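Long-range contacts in O-methyltransferase, SAM-dependent (Legionella pneumophila subsp. pneumophila, PDB 3R3H), which probably transfers methyl groups from S-adenosylmethionine to hydroxyl groups of a substrate: residues Asn170-Gly175 against Leu207-Asp212; Ala28-Glu33 against Lys99-Tyr104; Asn151-Ala156 against Lys198-Val203. All blocks are in the same frame, centred on the assembly; numbering follows the deposited sequence.

The three contacts span the Rossmann-like methyltransferase fold. Contacts 1 and 3 are joined by strand 203-208, which starts where 198-203 ends and finishes in 207-212; the centres of the two contacts lie about 18 Å apart. Their segments alternate along the chain, and both contacts touch the second subunit. Contact 2 closes earlier, its centre about 26 Å from that of contact 1 and about 33 Å from that of contact 3, which lies on the opposite side of the chain's centre. Segment 170-175 of contact 1 follows the carboxyl end of strand 164-169; in this fold the cofactor typically binds at the carboxyl edge of the parallel strands, consistent with that segment lying near the active site.

Contact 1 of 3, residues Asn170-Gly175 against Leu207-Asp212; sequences NIFWDG and LLAIAD
The loop that leaves the carboxyl end of strand 164-169 meets the turn of the antiparallel hairpin 203-208/214-219, with Asp212 touching Asn170, Phe172 and Asp174. The backbones approach most closely at Asn170 and Asp212, CA to CA 4.4 Å. Asp212 O accepts from Phe172 N at 2.8 Å, and the backbone pairing of Ile171 with Gly213 continues the join. Asp212 also uses its carboxylate. Its OD1 is met on the anti side by Asn170 ND2 at 3.0 Å, and the N-H points almost straight at it (172°). That oxygen lies in the amide plane, although the amide and carboxylate planes stand 81° apart. The other end of the amide, Asn170 OD1, bonds to Lys146, so both ends are tied. Phe172 O is modelled too close to this carboxylate, so the weak bond from Asp174 N to Asp212 OD2, 3.2 Å, is doubtful in detail.

Back toward strand 203-208 the contact is apolar. Leu207 divides its two methyls: CD1 lies 3.6 Å from Ile171 CG2, and CD2 lies 3.6 Å from Phe172 CE1. Its first torsion is extended (chi1 170°), with the fork directed at the loop. Ala209 CA sits at the edge of the Phe172 ring, and Leu6 of the second subunit packs on Phe172. This join fits the Rossmann-like methyltransferase sheet, strand 214-219 lying between strands 164-169 and 203-208 and antiparallel to both, the usual placing of the last strand in this fold.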
ATOM      1  N   ASN A 170      -9.348   6.005  -8.437  1.00 37.47           N
ATOM      2  CA  ASN A 170      -9.528   7.327  -9.048  1.00 37.40           C
ATOM      3  C   ASN A 170      -9.877   8.429  -8.042  1.00 37.13           C
ATOM      4  O   ASN A 170     -10.820   9.198  -8.260  1.00 36.35           O
ATOM      5  CB  ASN A 170     -10.621   7.290 -10.126  1.00 36.51           C
ATOM      6  CG  ASN A 170     -10.454   6.147 -11.092  1.00 37.54           C
ATOM      7  OD1 ASN A 170     -11.140   5.137 -10.981  1.00 40.68           O
ATOM      8  ND2 ASN A 170      -9.539   6.292 -12.048  1.00 37.25           N
ATOM      9  N   ILE A 171      -9.125   8.510  -6.948  1.00 36.50           N
ATOM     10  CA  ILE A 171      -9.377   9.529  -5.933  1.00 36.44           C
ATOM     11  C   ILE A 171      -9.075  10.914  -6.534  1.00 38.31           C
ATOM     12  O   ILE A 171      -9.785  11.899  -6.290  1.00 37.18           O
ATOM     13  CB  ILE A 171      -8.544   9.245  -4.663  1.00 33.63           C
ATOM     14  CG1 ILE A 171      -8.972   7.894  -4.074  1.00 31.51           C
ATOM     15  CG2 ILE A 171      -8.766  10.322  -3.636  1.00 34.34           C
ATOM     16  CD1 ILE A 171     -10.462   7.748  -3.899  1.00 27.49           C
ATOM     17  N   PHE A 172      -8.019  10.979  -7.328  1.00 39.58           N
ATOM     18  CA  PHE A 172      -7.675  12.209  -8.019  1.00 42.48           C
ATOM     19  C   PHE A 172      -8.179  11.851  -9.418  1.00 45.81           C
ATOM     20  O   PHE A 172      -7.542  11.073 -10.123  1.00 48.02           O
ATOM     21  CB  PHE A 172      -6.159  12.411  -8.061  1.00 42.12           C
ATOM     22  CG  PHE A 172      -5.441  12.026  -6.784  1.00 43.44           C
ATOM     23  CD1 PHE A 172      -5.915  12.438  -5.533  1.00 43.37           C
ATOM     24  CD2 PHE A 172      -4.267  11.279  -6.842  1.00 42.44           C
ATOM     25  CE1 PHE A 172      -5.226  12.108  -4.367  1.00 42.56           C
ATOM     26  CE2 PHE A 172      -3.576  10.949  -5.685  1.00 43.70           C
ATOM     27  CZ  PHE A 172      -4.052  11.361  -4.446  1.00 43.52           C
ATOM     28  N   TRP A 173      -9.330  12.369  -9.816  1.00 45.99           N
ATOM     29  CA  TRP A 173      -9.884  12.040 -11.127  1.00 45.61           C
ATOM     30  C   TRP A 173      -9.016  12.628 -12.254  1.00 47.49           C
ATOM     31  O   TRP A 173      -9.490  13.405 -13.077  1.00 47.10           O
ATOM     32  CB  TRP A 173     -11.317  12.584 -11.197  1.00 45.29           C
ATOM     33  CG  TRP A 173     -12.196  12.091 -12.319  1.00 45.00           C
ATOM     34  CD1 TRP A 173     -13.194  12.797 -12.919  1.00 44.43           C
ATOM     35  CD2 TRP A 173     -12.239  10.770 -12.898  1.00 46.04           C
ATOM     36  NE1 TRP A 173     -13.859  12.012 -13.825  1.00 44.98           N
ATOM     37  CE2 TRP A 173     -13.296  10.762 -13.836  1.00 44.71           C
ATOM     38  CE3 TRP A 173     -11.488   9.593 -12.716  1.00 44.70           C
ATOM     39  CZ2 TRP A 173     -13.632   9.635 -14.588  1.00 44.43           C
ATOM     40  CZ3 TRP A 173     -11.821   8.467 -13.465  1.00 45.14           C
ATOM     41  CH2 TRP A 173     -12.886   8.501 -14.391  1.00 45.83           C
ATOM     42  N   ASP A 174      -7.744  12.244 -12.277  1.00 48.77           N
ATOM     43  CA  ASP A 174      -6.784  12.705 -13.277  1.00 50.16           C
ATOM     44  C   ASP A 174      -6.331  14.125 -12.974  1.00 50.98           C
ATOM     45  O   ASP A 174      -5.677  14.777 -13.793  1.00 51.06           O
ATOM     46  CB  ASP A 174      -7.390  12.633 -14.680  1.00 50.79           C
ATOM     47  CG  ASP A 174      -6.388  12.989 -15.777  1.00 52.67           C
ATOM     48  OD1 ASP A 174      -5.265  12.440 -15.788  1.00 53.52           O
ATOM     49  OD2 ASP A 174      -6.734  13.811 -16.647  1.00 54.93           O
ATOM     50  N   GLY A 175      -6.664  14.596 -11.776  1.00 51.35           N
ATOM     51  CA  GLY A 175      -6.288  15.942 -11.384  1.00 51.33           C
ATOM     52  C   GLY A 175      -7.425  16.918 -11.625  1.00 51.09           C
ATOM     53  O   GLY A 175      -7.227  18.131 -11.631  1.00 51.55           O
ATOM     54  N   LEU A 207      -4.230   7.307   1.907  1.00 41.65           N
ATOM     55  CA  LEU A 207      -4.363   7.480   0.471  1.00 42.03           C
ATOM     56  C   LEU A 207      -3.008   7.348  -0.219  1.00 42.87           C
ATOM     57  O   LEU A 207      -2.057   8.040   0.137  1.00 42.63           O
ATOM     58  CB  LEU A 207      -4.984   8.853   0.190  1.00 41.38           C
ATOM     59  CG  LEU A 207      -5.056   9.468  -1.213  1.00 40.40           C
ATOM     60  CD1 LEU A 207      -5.897   8.641  -2.173  1.00 37.23           C
ATOM     61  CD2 LEU A 207      -5.656  10.861  -1.049  1.00 41.10           C
ATOM     62  N   LEU A 208      -2.927   6.451  -1.203  1.00 43.19           N
ATOM     63  CA  LEU A 208      -1.693   6.233  -1.957  1.00 43.19           C
ATOM     64  C   LEU A 208      -1.724   6.946  -3.304  1.00 42.80           C
ATOM     65  O   LEU A 208      -2.707   6.864  -4.038  1.00 43.70           O
ATOM     66  CB  LEU A 208      -1.456   4.737  -2.211  1.00 43.57           C
ATOM     67  CG  LEU A 208      -1.176   3.730  -1.094  1.00 43.34           C
ATOM     68  CD1 LEU A 208       0.070   4.153  -0.336  1.00 42.64           C
ATOM     69  CD2 LEU A 208      -2.382   3.619  -0.177  1.00 43.60           C
ATOM     70  N   ALA A 209      -0.639   7.635  -3.625  1.00 43.44           N
ATOM     71  CA  ALA A 209      -0.543   8.335  -4.894  1.00 45.29           C
ATOM     72  C   ALA A 209       0.115   7.374  -5.890  1.00 47.01           C
ATOM     73  O   ALA A 209       1.190   7.654  -6.444  1.00 47.14           O
ATOM     74  CB  ALA A 209       0.299   9.609  -4.731  1.00 46.52           C
ATOM     75  N   ILE A 210      -0.544   6.242  -6.124  1.00 47.33           N
ATOM     76  CA  ILE A 210      -0.010   5.229  -7.025  1.00 47.56           C
ATOM     77  C   ILE A 210      -0.777   5.083  -8.333  1.00 48.70           C
ATOM     78  O   ILE A 210      -0.179   5.012  -9.419  1.00 50.27           O
ATOM     79  CB  ILE A 210       0.037   3.844  -6.338  1.00 46.03           C
ATOM     80  CG1 ILE A 210      -1.253   3.616  -5.559  1.00 45.77           C
ATOM     81  CG2 ILE A 210       1.262   3.733  -5.462  1.00 45.06           C
ATOM     82  CD1 ILE A 210      -1.344   2.244  -4.930  1.00 45.58           C
ATOM     83  N   ALA A 211      -2.097   5.010  -8.233  1.00 47.67           N
ATOM     84  CA  ALA A 211      -2.910   4.843  -9.431  1.00 47.70           C
ATOM     85  C   ALA A 211      -3.389   6.223  -9.865  1.00 47.54           C
ATOM     86  O   ALA A 211      -2.597   7.074 -10.273  1.00 46.13           O
ATOM     87  CB  ALA A 211      -4.102   3.928  -9.116  1.00 48.61           C
ATOM     88  N   ASP A 212      -4.699   6.421  -9.792  1.00 46.70           N
ATOM     89  CA  ASP A 212      -5.299   7.707 -10.086  1.00 45.68           C
ATOM     90  C   ASP A 212      -5.619   8.117  -8.661  1.00 44.05           C
ATOM     91  O   ASP A 212      -6.557   8.871  -8.406  1.00 44.34           O
ATOM     92  CB  ASP A 212      -6.603   7.556 -10.868  1.00 44.90           C
ATOM     93  CG  ASP A 212      -6.944   8.796 -11.663  1.00 45.84           C
ATOM     94  OD1 ASP A 212      -8.127   8.957 -12.066  1.00 47.60           O
ATOM     95  OD2 ASP A 212      -6.015   9.604 -11.898  1.00 44.25           O
TER

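Contact 2 of 3, residues Ala28-Glu33 against Lys99-Tyr104; sequences AALRKE and KHAHPY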
ATOM      1  N   ALA A  28      -1.348 -12.299 -17.769  1.00 35.75           N
ATOM      2  CA  ALA A  28      -0.603 -11.634 -18.824  1.00 37.58           C
ATOM      3  C   ALA A  28      -1.323 -11.804 -20.161  1.00 39.33           C
ATOM      4  O   ALA A  28      -1.405 -10.862 -20.965  1.00 41.08           O
ATOM      5  CB  ALA A  28       0.802 -12.213 -18.898  1.00 35.47           C
ATOM      6  N   ALA A  29      -1.855 -13.007 -20.379  1.00 40.16           N
ATOM      7  CA  ALA A  29      -2.575 -13.354 -21.600  1.00 40.64           C
ATOM      8  C   ALA A  29      -3.892 -12.600 -21.699  1.00 40.15           C
ATOM      9  O   ALA A  29      -4.237 -12.071 -22.759  1.00 40.57           O
ATOM     10  CB  ALA A  29      -2.827 -14.860 -21.629  1.00 40.91           C
ATOM     11  N   LEU A  30      -4.634 -12.567 -20.592  1.00 40.31           N
ATOM     12  CA  LEU A  30      -5.907 -11.857 -20.568  1.00 41.78           C
ATOM     13  C   LEU A  30      -5.587 -10.400 -20.908  1.00 40.96           C
ATOM     14  O   LEU A  30      -6.235  -9.786 -21.756  1.00 40.11           O
ATOM     15  CB  LEU A  30      -6.555 -11.955 -19.173  1.00 40.92           C
ATOM     16  CG  LEU A  30      -8.054 -11.628 -19.008  1.00 40.33           C
ATOM     17  CD1 LEU A  30      -8.540 -12.099 -17.635  1.00 38.71           C
ATOM     18  CD2 LEU A  30      -8.294 -10.142 -19.193  1.00 38.31           C
ATOM     19  N   ARG A  31      -4.559  -9.872 -20.251  1.00 42.32           N
ATOM     20  CA  ARG A  31      -4.137  -8.502 -20.465  1.00 44.99           C
ATOM     21  C   ARG A  31      -3.736  -8.277 -21.923  1.00 45.51           C
ATOM     22  O   ARG A  31      -4.360  -7.489 -22.628  1.00 46.03           O
ATOM     23  CB  ARG A  31      -2.956  -8.178 -19.554  1.00 44.67           C
ATOM     24  CG  ARG A  31      -3.087  -6.879 -18.766  1.00 46.00           C
ATOM     25  CD  ARG A  31      -1.753  -6.153 -18.732  1.00 46.01           C
ATOM     26  NE  ARG A  31      -0.651  -7.069 -18.459  1.00 46.73           N
ATOM     27  CZ  ARG A  31       0.602  -6.864 -18.856  1.00 47.22           C
ATOM     28  NH1 ARG A  31       0.917  -5.771 -19.546  1.00 46.56           N
ATOM     29  NH2 ARG A  31       1.538  -7.760 -18.572  1.00 47.32           N
ATOM     30  N   LYS A  32      -2.693  -8.972 -22.368  1.00 46.75           N
ATOM     31  CA  LYS A  32      -2.198  -8.847 -23.742  1.00 48.88           C
ATOM     32  C   LYS A  32      -3.283  -8.998 -24.820  1.00 51.54           C
ATOM     33  O   LYS A  32      -3.204  -8.360 -25.870  1.00 50.76           O
ATOM     34  CB  LYS A  32      -1.083  -9.858 -23.981  1.00 48.74           C
ATOM     35  N   GLU A  33      -4.284  -9.841 -24.565  1.00 53.92           N
ATOM     36  CA  GLU A  33      -5.378 -10.060 -25.513  1.00 57.33           C
ATOM     37  C   GLU A  33      -6.491  -8.998 -25.442  1.00 58.02           C
ATOM     38  O   GLU A  33      -7.511  -9.122 -26.122  1.00 57.19           O
ATOM     39  CB  GLU A  33      -5.978 -11.462 -25.308  1.00 59.82           C
ATOM     40  CG  GLU A  33      -5.551 -12.526 -26.350  1.00 65.92           C
ATOM     41  CD  GLU A  33      -6.536 -12.693 -27.535  1.00 68.92           C
ATOM     42  OE1 GLU A  33      -6.867 -11.689 -28.215  1.00 70.33           O
ATOM     43  OE2 GLU A  33      -6.970 -13.845 -27.793  1.00 71.96           O
ATOM     44  N   LYS A  99     -15.760  -9.252 -23.739  1.00 40.67           N
ATOM     45  CA  LYS A  99     -15.389 -10.589 -24.149  1.00 39.39           C
ATOM     46  C   LYS A  99     -15.356 -11.223 -22.784  1.00 37.49           C
ATOM     47  O   LYS A  99     -14.986 -10.579 -21.804  1.00 37.79           O
ATOM     48  CB  LYS A  99     -13.998 -10.640 -24.762  1.00 40.46           C
ATOM     49  CG  LYS A  99     -13.990 -10.477 -26.254  1.00 43.13           C
ATOM     50  CD  LYS A  99     -12.582 -10.528 -26.783  1.00 45.31           C
ATOM     51  CE  LYS A  99     -12.546 -10.092 -28.238  1.00 47.80           C
ATOM     52  NZ  LYS A  99     -11.160  -9.832 -28.737  1.00 49.65           N
ATOM     53  N   HIS A 100     -15.763 -12.469 -22.690  1.00 35.87           N
ATOM     54  CA  HIS A 100     -15.753 -13.091 -21.391  1.00 34.97           C
ATOM     55  C   HIS A 100     -14.376 -13.518 -20.974  1.00 33.86           C
ATOM     56  O   HIS A 100     -13.528 -13.828 -21.801  1.00 34.39           O
ATOM     57  CB  HIS A 100     -16.731 -14.229 -21.407  1.00 35.86           C
ATOM     58  CG  HIS A 100     -18.107 -13.770 -21.730  1.00 38.32           C
ATOM     59  ND1 HIS A 100     -18.743 -12.796 -20.991  1.00 40.82           N
ATOM     60  CD2 HIS A 100     -18.936 -14.075 -22.755  1.00 40.74           C
ATOM     61  CE1 HIS A 100     -19.908 -12.518 -21.550  1.00 42.13           C
ATOM     62  NE2 HIS A 100     -20.049 -13.281 -22.621  1.00 41.32           N
ATOM     63  N   ALA A 101     -14.158 -13.513 -19.671  1.00 33.99           N
ATOM     64  CA  ALA A 101     -12.867 -13.861 -19.129  1.00 32.68           C
ATOM     65  C   ALA A 101     -12.745 -15.312 -18.708  1.00 32.06           C
ATOM     66  O   ALA A 101     -11.637 -15.793 -18.440  1.00 29.85           O
ATOM     67  CB  ALA A 101     -12.564 -12.946 -17.942  1.00 33.41           C
ATOM     68  N   HIS A 102     -13.876 -16.015 -18.670  1.00 33.24           N
ATOM     69  CA  HIS A 102     -13.869 -17.400 -18.228  1.00 34.24           C
ATOM     70  C   HIS A 102     -12.844 -18.318 -18.895  1.00 32.20           C
ATOM     71  O   HIS A 102     -12.323 -19.229 -18.254  1.00 31.02           O
ATOM     72  CB  HIS A 102     -15.275 -17.999 -18.305  1.00 38.10           C
ATOM     73  CG  HIS A 102     -15.790 -18.197 -19.696  1.00 44.03           C
ATOM     74  ND1 HIS A 102     -16.602 -17.281 -20.329  1.00 47.44           N
ATOM     75  CD2 HIS A 102     -15.633 -19.226 -20.566  1.00 45.99           C
ATOM     76  CE1 HIS A 102     -16.928 -17.736 -21.530  1.00 47.63           C
ATOM     77  NE2 HIS A 102     -16.350 -18.912 -21.697  1.00 47.30           N
ATOM     78  N   PRO A 103     -12.516 -18.088 -20.179  1.00 31.79           N
ATOM     79  CA  PRO A 103     -11.517 -18.994 -20.761  1.00 32.39           C
ATOM     80  C   PRO A 103     -10.211 -18.937 -19.950  1.00 33.42           C
ATOM     81  O   PRO A 103      -9.638 -19.976 -19.576  1.00 34.98           O
ATOM     82  CB  PRO A 103     -11.343 -18.448 -22.184  1.00 29.30           C
ATOM     83  CG  PRO A 103     -12.688 -17.924 -22.489  1.00 27.53           C
ATOM     84  CD  PRO A 103     -13.068 -17.200 -21.217  1.00 30.01           C
ATOM     85  N   TYR A 104      -9.751 -17.712 -19.684  1.00 33.80           N
ATOM     86  CA  TYR A 104      -8.534 -17.491 -18.922  1.00 33.57           C
ATOM     87  C   TYR A 104      -8.712 -17.963 -17.482  1.00 33.81           C
ATOM     88  O   TYR A 104      -7.800 -18.560 -16.898  1.00 33.93           O
ATOM     89  CB  TYR A 104      -8.175 -16.011 -18.947  1.00 34.63           C
ATOM     90  CG  TYR A 104      -7.964 -15.493 -20.340  1.00 36.62           C
ATOM     91  CD1 TYR A 104      -9.023 -14.968 -21.073  1.00 38.86           C
ATOM     92  CD2 TYR A 104      -6.709 -15.554 -20.939  1.00 38.12           C
ATOM     93  CE1 TYR A 104      -8.843 -14.513 -22.359  1.00 40.54           C
ATOM     94  CE2 TYR A 104      -6.512 -15.112 -22.227  1.00 40.25           C
ATOM     95  CZ  TYR A 104      -7.583 -14.590 -22.939  1.00 42.29           C
ATOM     96  OH  TYR A 104      -7.397 -14.163 -24.239  1.00 46.40           O
TER
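Tyr104 lays one ring face against the backbone of Leu30. The evidence is a CH-pi contact: Leu30 CA stands 3.8 Å from the centroid of the Tyr104 ring and only 17° off its normal. Leu30 continues over the inner part of the ring, with CB 4.0 Å from Tyr104 CG. Its CG, trans to N (chi1 -163°), carries the branch across toward segment 99-104, where Leu30 CD1 reaches Ala101 CB at 4.1 Å. One residue earlier, Ala29 supports the CE2 side of the same ring, its CB 3.7 Å from Tyr104 CE2.

At the phenol end the partner changes to Glu33. Tyr104 OH lies beside CB and CG of that side chain. Carboxylate and ring stand nearly perpendicular, 79° apart, and no hydrogen bond crosses between the segments. Glu33 OE1 and Lys99 NZ are 4.7 Å apart, opposite charges that may attract weakly, though too far apart for a salt bridge; Lys99 also touches a crystal neighbour, so its pose may owe something to the lattice.

The Tyr104 ring is aimed by its first torsion, CG lying opposite the carbonyl carbon, and Ala101 O lies in plane at its edge. On the other side, the turn spacing of helix 25-32, seen in Glu33 N to Ala29 O at 2.9 Å, places Ala29, Leu30 and Glu33 along one flank. Just past it, the hydroxyls of Thr34 and Ser35 donate to the carbonyls of Leu30, Arg31 and Lys32 at the end of the helix. Helix 25-32 thus rests on the start of helix 102-107 mainly through Tyr104, with Ala101 just before it adding a smaller contact, while Leu30 also touches Thr71 and Tyr73, the latter on helix 73-80.

Contact 3 of 3, residues Asn151-Ala156 against Lys198-Val203; sequences NYYELA and KNDSRV
Tyr153 on helix 149-159 reaches across to Asp200, in the loop between helix 185-198 and strand 203-208. With CG anti to the backbone N (chi1 178°), the ring extends from the helix and its OH donates to Asp200 OD2 at 3.0 Å. The hydroxyl approaches from above the carboxylate plane, 57° out of it, while the carboxylate oxygen sits near the plane of the ring, at its edge. The same OH touches Val203 CG2 at 3.6 Å. Leu193 and Ile197 of helix 185-198 pack on Tyr153.

Next along the helix, Glu154 bends at chi2 to bring its carboxylate to Arg202. The salt bridge is nearly coplanar, the two flat groups 20° apart: Arg202 NH2 meets the syn side of Glu154 OE2 at 3.0 Å, whereas Arg202 NH1 to Glu154 OE1, 3.5 Å, is weak.

Arg202 is positioned from its own segment. Its NE and NH2 grip Asp200 side-on, NE to OD1 at 3.1 Å and NH2 to OD2 at 2.8 Å, and its backbone N donates to Asp200 OD1 at 2.7 Å, making an Asx turn. The guanidinium therefore lies between two carboxylates, Glu154 and the buried Asp200. Asp200 OD2 accepts from Tyr153 OH and from Arg202 NE and NH2; the arginine charge probably offsets that of Asp200 and favours the ionised form of both acids.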
ATOM      1  N   ASN A 151     -22.834   6.298  -2.688  1.00 47.70           N
ATOM      2  CA  ASN A 151     -23.681   5.173  -2.353  1.00 46.27           C
ATOM      3  C   ASN A 151     -22.824   3.936  -2.153  1.00 44.52           C
ATOM      4  O   ASN A 151     -23.048   3.156  -1.216  1.00 43.72           O
ATOM      5  CB  ASN A 151     -24.669   4.956  -3.483  1.00 48.49           C
ATOM      6  CG  ASN A 151     -25.587   6.133  -3.660  1.00 50.59           C
ATOM      7  OD1 ASN A 151     -26.466   6.371  -2.833  1.00 51.70           O
ATOM      8  ND2 ASN A 151     -25.375   6.897  -4.725  1.00 52.35           N
ATOM      9  N   TYR A 152     -21.837   3.773  -3.034  1.00 41.93           N
ATOM     10  CA  TYR A 152     -20.949   2.623  -2.976  1.00 38.93           C
ATOM     11  C   TYR A 152     -20.137   2.615  -1.684  1.00 38.36           C
ATOM     12  O   TYR A 152     -19.980   1.569  -1.051  1.00 37.53           O
ATOM     13  CB  TYR A 152     -20.026   2.598  -4.210  1.00 33.01           C
ATOM     14  CG  TYR A 152     -20.750   2.373  -5.528  1.00 29.82           C
ATOM     15  CD1 TYR A 152     -21.929   1.614  -5.584  1.00 27.05           C
ATOM     16  CD2 TYR A 152     -20.269   2.937  -6.717  1.00 27.63           C
ATOM     17  CE1 TYR A 152     -22.615   1.436  -6.789  1.00 25.64           C
ATOM     18  CE2 TYR A 152     -20.939   2.761  -7.924  1.00 25.59           C
ATOM     19  CZ  TYR A 152     -22.110   2.018  -7.950  1.00 26.21           C
ATOM     20  OH  TYR A 152     -22.801   1.892  -9.125  1.00 25.64           O
ATOM     21  N   TYR A 153     -19.635   3.784  -1.288  1.00 40.09           N
ATOM     22  CA  TYR A 153     -18.840   3.908  -0.065  1.00 40.95           C
ATOM     23  C   TYR A 153     -19.645   3.465   1.149  1.00 39.50           C
ATOM     24  O   TYR A 153     -19.190   2.664   1.961  1.00 39.33           O
ATOM     25  CB  TYR A 153     -18.387   5.359   0.126  1.00 43.83           C
ATOM     26  CG  TYR A 153     -17.599   5.604   1.395  1.00 49.14           C
ATOM     27  CD1 TYR A 153     -16.455   4.859   1.685  1.00 50.79           C
ATOM     28  CD2 TYR A 153     -17.964   6.620   2.278  1.00 50.62           C
ATOM     29  CE1 TYR A 153     -15.686   5.127   2.825  1.00 53.46           C
ATOM     30  CE2 TYR A 153     -17.207   6.901   3.417  1.00 52.56           C
ATOM     31  CZ  TYR A 153     -16.065   6.153   3.683  1.00 53.61           C
ATOM     32  OH  TYR A 153     -15.284   6.446   4.775  1.00 53.98           O
ATOM     33  N   GLU A 154     -20.853   4.001   1.259  1.00 39.42           N
ATOM     34  CA  GLU A 154     -21.741   3.674   2.365  1.00 39.25           C
ATOM     35  C   GLU A 154     -22.085   2.199   2.414  1.00 37.92           C
ATOM     36  O   GLU A 154     -22.024   1.577   3.474  1.00 37.61           O
ATOM     37  CB  GLU A 154     -23.022   4.500   2.259  1.00 40.57           C
ATOM     38  CG  GLU A 154     -22.794   5.979   2.501  1.00 43.93           C
ATOM     39  CD  GLU A 154     -22.242   6.253   3.892  1.00 45.69           C
ATOM     40  OE1 GLU A 154     -22.779   5.677   4.871  1.00 46.77           O
ATOM     41  OE2 GLU A 154     -21.280   7.045   4.005  1.00 45.50           O
ATOM     42  N   LEU A 155     -22.460   1.660   1.257  1.00 36.60           N
ATOM     43  CA  LEU A 155     -22.805   0.253   1.102  1.00 35.64           C
ATOM     44  C   LEU A 155     -21.613  -0.629   1.500  1.00 34.95           C
ATOM     45  O   LEU A 155     -21.757  -1.574   2.277  1.00 34.22           O
ATOM     46  CB  LEU A 155     -23.181  -0.000  -0.355  1.00 35.18           C
ATOM     47  CG  LEU A 155     -24.558  -0.525  -0.777  1.00 35.33           C
ATOM     48  CD1 LEU A 155     -25.606  -0.287   0.292  1.00 36.21           C
ATOM     49  CD2 LEU A 155     -24.950   0.167  -2.085  1.00 33.01           C
ATOM     50  N   ALA A 156     -20.439  -0.298   0.967  1.00 34.90           N
ATOM     51  CA  ALA A 156     -19.212  -1.031   1.250  1.00 36.44           C
ATOM     52  C   ALA A 156     -18.928  -1.063   2.744  1.00 37.45           C
ATOM     53  O   ALA A 156     -18.368  -2.037   3.262  1.00 39.13           O
ATOM     54  CB  ALA A 156     -18.035  -0.389   0.511  1.00 35.16           C
ATOM     55  N   LYS A 198     -12.759  12.497   4.416  1.00 49.68           N
ATOM     56  CA  LYS A 198     -11.917  13.399   5.195  1.00 49.38           C
ATOM     57  C   LYS A 198     -12.488  13.575   6.596  1.00 48.79           C
ATOM     58  O   LYS A 198     -11.789  13.385   7.588  1.00 49.03           O
ATOM     59  CB  LYS A 198     -11.853  14.761   4.501  1.00 49.06           C
ATOM     60  CG  LYS A 198     -11.079  15.821   5.244  1.00 49.56           C
ATOM     61  CD  LYS A 198     -11.182  17.143   4.516  1.00 50.21           C
ATOM     62  CE  LYS A 198     -10.560  18.275   5.303  1.00 50.70           C
ATOM     63  NZ  LYS A 198     -10.741  19.565   4.585  1.00 51.59           N
ATOM     64  N   ASN A 199     -13.773  13.923   6.641  1.00 49.00           N
ATOM     65  CA  ASN A 199     -14.525  14.187   7.870  1.00 49.30           C
ATOM     66  C   ASN A 199     -15.160  12.961   8.499  1.00 49.18           C
ATOM     67  O   ASN A 199     -15.942  13.091   9.445  1.00 48.19           O
ATOM     68  CB  ASN A 199     -15.635  15.192   7.570  1.00 48.71           C
ATOM     69  CG  ASN A 199     -15.129  16.410   6.827  1.00 49.33           C
ATOM     70  OD1 ASN A 199     -15.853  17.015   6.022  1.00 49.10           O
ATOM     71  ND2 ASN A 199     -13.879  16.789   7.099  1.00 48.71           N
ATOM     72  N   ASP A 200     -14.848  11.781   7.969  1.00 50.28           N
ATOM     73  CA  ASP A 200     -15.419  10.548   8.499  1.00 50.45           C
ATOM     74  C   ASP A 200     -14.641  10.076   9.719  1.00 49.58           C
ATOM     75  O   ASP A 200     -13.429   9.864   9.646  1.00 51.89           O
ATOM     76  CB  ASP A 200     -15.403   9.451   7.444  1.00 49.48           C
ATOM     77  CG  ASP A 200     -16.331   8.304   7.796  1.00 50.91           C
ATOM     78  OD1 ASP A 200     -16.387   7.897   8.980  1.00 49.79           O
ATOM     79  OD2 ASP A 200     -17.009   7.803   6.878  1.00 52.75           O
ATOM     80  N   SER A 201     -15.338   9.900  10.835  1.00 48.82           N
ATOM     81  CA  SER A 201     -14.695   9.467  12.071  1.00 48.60           C
ATOM     82  C   SER A 201     -14.746   7.956  12.263  1.00 46.40           C
ATOM     83  O   SER A 201     -14.077   7.423  13.142  1.00 46.67           O
ATOM     84  CB  SER A 201     -15.353  10.159  13.273  1.00 49.49           C
ATOM     85  OG  SER A 201     -16.723   9.805  13.408  1.00 51.93           O
ATOM     86  N   ARG A 202     -15.529   7.283  11.421  1.00 45.13           N
ATOM     87  CA  ARG A 202     -15.749   5.826  11.458  1.00 43.70           C
ATOM     88  C   ARG A 202     -14.650   4.867  10.991  1.00 42.07           C
ATOM     89  O   ARG A 202     -14.736   3.664  11.235  1.00 40.81           O
ATOM     90  CB  ARG A 202     -16.977   5.487  10.624  1.00 41.69           C
ATOM     91  CG  ARG A 202     -18.252   6.154  11.052  1.00 41.16           C
ATOM     92  CD  ARG A 202     -19.364   5.790  10.091  1.00 39.14           C
ATOM     93  NE  ARG A 202     -19.109   6.341   8.763  1.00 37.02           N
ATOM     94  CZ  ARG A 202     -19.984   6.312   7.760  1.00 34.51           C
ATOM     95  NH1 ARG A 202     -21.173   5.751   7.930  1.00 33.12           N
ATOM     96  NH2 ARG A 202     -19.677   6.863   6.590  1.00 35.95           N
ATOM     97  N   VAL A 203     -13.624   5.379  10.328  1.00 42.57           N
ATOM     98  CA  VAL A 203     -12.609   4.494   9.789  1.00 42.56           C
ATOM     99  C   VAL A 203     -11.173   4.996   9.811  1.00 43.23           C
ATOM    100  O   VAL A 203     -10.932   6.188   9.937  1.00 43.82           O
ATOM    101  CB  VAL A 203     -12.966   4.169   8.311  1.00 42.70           C
ATOM    102  CG1 VAL A 203     -14.290   3.405   8.240  1.00 42.72           C
ATOM    103  CG2 VAL A 203     -13.077   5.471   7.508  1.00 40.94           C
TER